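Putative phosphosugar isomerase (Clostridium difficile, PDB 3G68) probably binds a phosphorylated sugar and isomerises it, as a double-SIS-domain relative of the isomerase part of glucosamine-6-phosphate synthase. Local coordinates at residues S42-H47 and A226-L231. Numbering follows the deposited sequence.
Sequences SGTSYH and AALKLL
Thr-44 and Leu-228 mark the nearest backbone approach, 8.0 Å between their CA atoms, where the N-terminal part of helix 43-59 runs nearly antiparallel to the middle of helix 220-234. The axes of the two short segments stay 10.6 Å apart at an angle of 162°, so side chains bridge the gap. The CB of Leu-228 is directed toward helix 43-59. With its CG anti to the backbone N (chi1 176°), Leu-228 brings its CD2 methyl to His-47 CE1 at 3.7 Å and Thr-44 OG1 at 3.9 Å. Leu-228 CD2 also lies 4.2 Å from Gly-43 CA; Gly-43 has a positive phi, which favours glycine here, and its carbonyl oxygen sits over the centre of the His-47 ring, 3.5 Å above the plane.

Beside this van der Waals contact, Lys-229 donates from NZ to Thr-44 OG1 at 2.9 Å, its chain crossing the threonine side chain at about a right angle. Bends at chi2, chi3 and chi4 bring the amine to the hydroxyl. Glu-225, one helical turn before Lys-229, ties the polar groups together: OE2 forms a salt bridge with the lysine, while OE1 hydrogen-bonds both Thr-44 OG1 and His-47 ND1. Lys-229 NZ also bonds Lys-143 O, giving this buried amine three polar partners.

Thr-44 N and Ser-45 OG bind a citrate, probably from the crystallisation liquor, which may mark an anion-accepting pocket near these two residues. In a double-SIS protein, with two parallel five-stranded sheets of the same 2-1-3-4-5 order, this contact joins the helix after the first strand of one Rossmann-like unit to its counterpart in the other, beside a pocket whose position is consistent with the sugar-phosphate site of SIS domains.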
ATOM      1  N   SER B  42      44.064 -35.503 -24.995  1.00 17.81           N
ATOM      2  CA  SER B  42      45.261 -35.494 -24.175  1.00 18.46           C
ATOM      3  C   SER B  42      45.118 -34.549 -22.982  1.00 17.39           C
ATOM      4  O   SER B  42      44.303 -33.641 -23.003  1.00 16.44           O
ATOM      5  CB  SER B  42      46.467 -35.045 -25.004  1.00 19.50           C
ATOM      6  OG  SER B  42      46.557 -35.800 -26.186  1.00 25.04           O
ATOM      7  N   GLY B  43      45.943 -34.750 -21.964  1.00 16.00           N
ATOM      8  CA  GLY B  43      45.964 -33.882 -20.775  1.00 17.18           C
ATOM      9  C   GLY B  43      44.602 -33.461 -20.239  1.00 15.56           C
ATOM     10  O   GLY B  43      43.770 -34.311 -19.966  1.00 15.79           O
ATOM     11  N   THR B  44      44.375 -32.150 -20.131  1.00 15.56           N
ATOM     12  CA  THR B  44      43.107 -31.584 -19.645  1.00 16.98           C
ATOM     13  C   THR B  44      41.874 -32.065 -20.414  1.00 17.12           C
ATOM     14  O   THR B  44      40.793 -32.235 -19.822  1.00 18.15           O
ATOM     15  CB  THR B  44      43.234 -30.037 -19.608  1.00 17.93           C
ATOM     16  OG1 THR B  44      44.323 -29.709 -18.727  1.00 13.10           O
ATOM     17  CG2 THR B  44      41.951 -29.343 -19.137  1.00 16.78           C
ATOM     18  N   SER B  45      42.029 -32.299 -21.722  1.00 17.83           N
ATOM     19  CA  SER B  45      40.936 -32.837 -22.542  1.00 16.85           C
ATOM     20  C   SER B  45      40.642 -34.268 -22.089  1.00 16.46           C
ATOM     21  O   SER B  45      39.474 -34.623 -21.858  1.00 16.41           O
ATOM     22  CB  SER B  45      41.260 -32.756 -24.024  1.00 19.40           C
ATOM     23  OG  SER B  45      41.280 -31.400 -24.412  1.00 17.97           O
ATOM     24  N   TYR B  46      41.693 -35.067 -21.875  1.00 15.24           N
ATOM     25  CA  TYR B  46      41.520 -36.409 -21.309  1.00 13.88           C
ATOM     26  C   TYR B  46      40.766 -36.328 -19.998  1.00 13.97           C
ATOM     27  O   TYR B  46      39.812 -37.077 -19.794  1.00 15.49           O
ATOM     28  CB  TYR B  46      42.846 -37.155 -21.092  1.00 14.41           C
ATOM     29  CG  TYR B  46      42.648 -38.547 -20.511  1.00 16.13           C
ATOM     30  CD1 TYR B  46      41.979 -39.526 -21.223  1.00 17.88           C
ATOM     31  CD2 TYR B  46      43.131 -38.871 -19.246  1.00 15.78           C
ATOM     32  CE1 TYR B  46      41.767 -40.792 -20.685  1.00 15.76           C
ATOM     33  CE2 TYR B  46      42.941 -40.129 -18.714  1.00 17.96           C
ATOM     34  CZ  TYR B  46      42.265 -41.072 -19.420  1.00 17.07           C
ATOM     35  OH  TYR B  46      42.093 -42.302 -18.860  1.00 21.53           O
ATOM     36  N   HIS B  47      41.154 -35.400 -19.124  1.00 13.17           N
ATOM     37  CA  HIS B  47      40.520 -35.287 -17.801  1.00 12.76           C
ATOM     38  C   HIS B  47      39.041 -34.952 -17.874  1.00 12.84           C
ATOM     39  O   HIS B  47      38.281 -35.374 -17.018  1.00 13.10           O
ATOM     40  CB  HIS B  47      41.239 -34.283 -16.880  1.00 11.24           C
ATOM     41  CG  HIS B  47      42.688 -34.621 -16.617  1.00 10.72           C
ATOM     42  ND1 HIS B  47      43.660 -33.655 -16.436  1.00  9.91           N
ATOM     43  CD2 HIS B  47      43.336 -35.810 -16.589  1.00  8.15           C
ATOM     44  CE1 HIS B  47      44.835 -34.244 -16.248  1.00 14.39           C
ATOM     45  NE2 HIS B  47      44.669 -35.552 -16.343  1.00  9.05           N
ATOM     46  N   ALA B 226      43.372 -31.053 -11.301  1.00  8.10           N
ATOM     47  CA  ALA B 226      43.914 -30.174 -10.256  1.00  9.31           C
ATOM     48  C   ALA B 226      45.411 -30.416 -10.073  1.00  7.17           C
ATOM     49  O   ALA B 226      46.201 -29.486  -9.986  1.00  8.10           O
ATOM     50  CB  ALA B 226      43.154 -30.397  -8.931  1.00  8.05           C
ATOM     51  N   ALA B 227      45.793 -31.677 -10.045  1.00  7.57           N
ATOM     52  CA  ALA B 227      47.186 -32.056  -9.901  1.00  7.35           C
ATOM     53  C   ALA B 227      47.998 -31.561 -11.105  1.00  7.89           C
ATOM     54  O   ALA B 227      49.057 -30.966 -10.911  1.00  9.76           O
ATOM     55  CB  ALA B 227      47.314 -33.569  -9.713  1.00  6.16           C
ATOM     56  N   LEU B 228      47.530 -31.772 -12.334  1.00 10.20           N
ATOM     57  CA  LEU B 228      48.286 -31.316 -13.530  1.00  9.71           C
ATOM     58  C   LEU B 228      48.440 -29.790 -13.543  1.00 10.16           C
ATOM     59  O   LEU B 228      49.515 -29.294 -13.846  1.00  8.46           O
ATOM     60  CB  LEU B 228      47.612 -31.763 -14.839  1.00 10.93           C
ATOM     61  CG  LEU B 228      48.197 -31.303 -16.173  1.00 11.99           C
ATOM     62  CD1 LEU B 228      49.690 -31.759 -16.323  1.00  8.26           C
ATOM     63  CD2 LEU B 228      47.315 -31.771 -17.393  1.00 10.12           C
ATOM     64  N   LYS B 229      47.383 -29.048 -13.213  1.00 10.61           N
ATOM     65  CA  LYS B 229      47.480 -27.569 -13.267  1.00 10.75           C
ATOM     66  C   LYS B 229      48.427 -27.024 -12.199  1.00  9.10           C
ATOM     67  O   LYS B 229      49.190 -26.096 -12.468  1.00  9.25           O
ATOM     68  CB  LYS B 229      46.105 -26.897 -13.221  1.00 12.03           C
ATOM     69  CG  LYS B 229      45.298 -27.114 -14.519  1.00 14.59           C
ATOM     70  CD  LYS B 229      45.894 -26.337 -15.695  1.00 18.61           C
ATOM     71  CE  LYS B 229      45.720 -27.030 -17.040  1.00 18.90           C
ATOM     72  NZ  LYS B 229      44.354 -27.041 -17.514  1.00 17.75           N
ATOM     73  N   LEU B 230      48.418 -27.630 -11.019  1.00  8.72           N
ATOM     74  CA  LEU B 230      49.397 -27.250  -9.975  1.00 10.22           C
ATOM     75  C   LEU B 230      50.819 -27.579 -10.473  1.00  8.74           C
ATOM     76  O   LEU B 230      51.747 -26.796 -10.279  1.00  9.70           O
ATOM     77  CB  LEU B 230      49.137 -27.982  -8.658  1.00  9.57           C
ATOM     78  CG  LEU B 230      48.013 -27.490  -7.724  1.00  8.60           C
ATOM     79  CD1 LEU B 230      47.759 -28.497  -6.590  1.00  9.92           C
ATOM     80  CD2 LEU B 230      48.354 -26.118  -7.165  1.00  7.17           C
ATOM     81  N   LEU B 231      51.003 -28.758 -11.054  1.00  8.99           N
ATOM     82  CA  LEU B 231      52.317 -29.143 -11.576  1.00  9.35           C
ATOM     83  C   LEU B 231      52.824 -28.122 -12.580  1.00 10.14           C
ATOM     84  O   LEU B 231      53.977 -27.688 -12.514  1.00 10.19           O
ATOM     85  CB  LEU B 231      52.277 -30.512 -12.269  1.00  9.58           C
ATOM     86  CG  LEU B 231      53.595 -31.084 -12.837  1.00  9.33           C
ATOM     87  CD1 LEU B 231      53.496 -32.628 -12.901  1.00 12.08           C
ATOM     88  CD2 LEU B 231      53.986 -30.492 -14.221  1.00 12.38           C
TER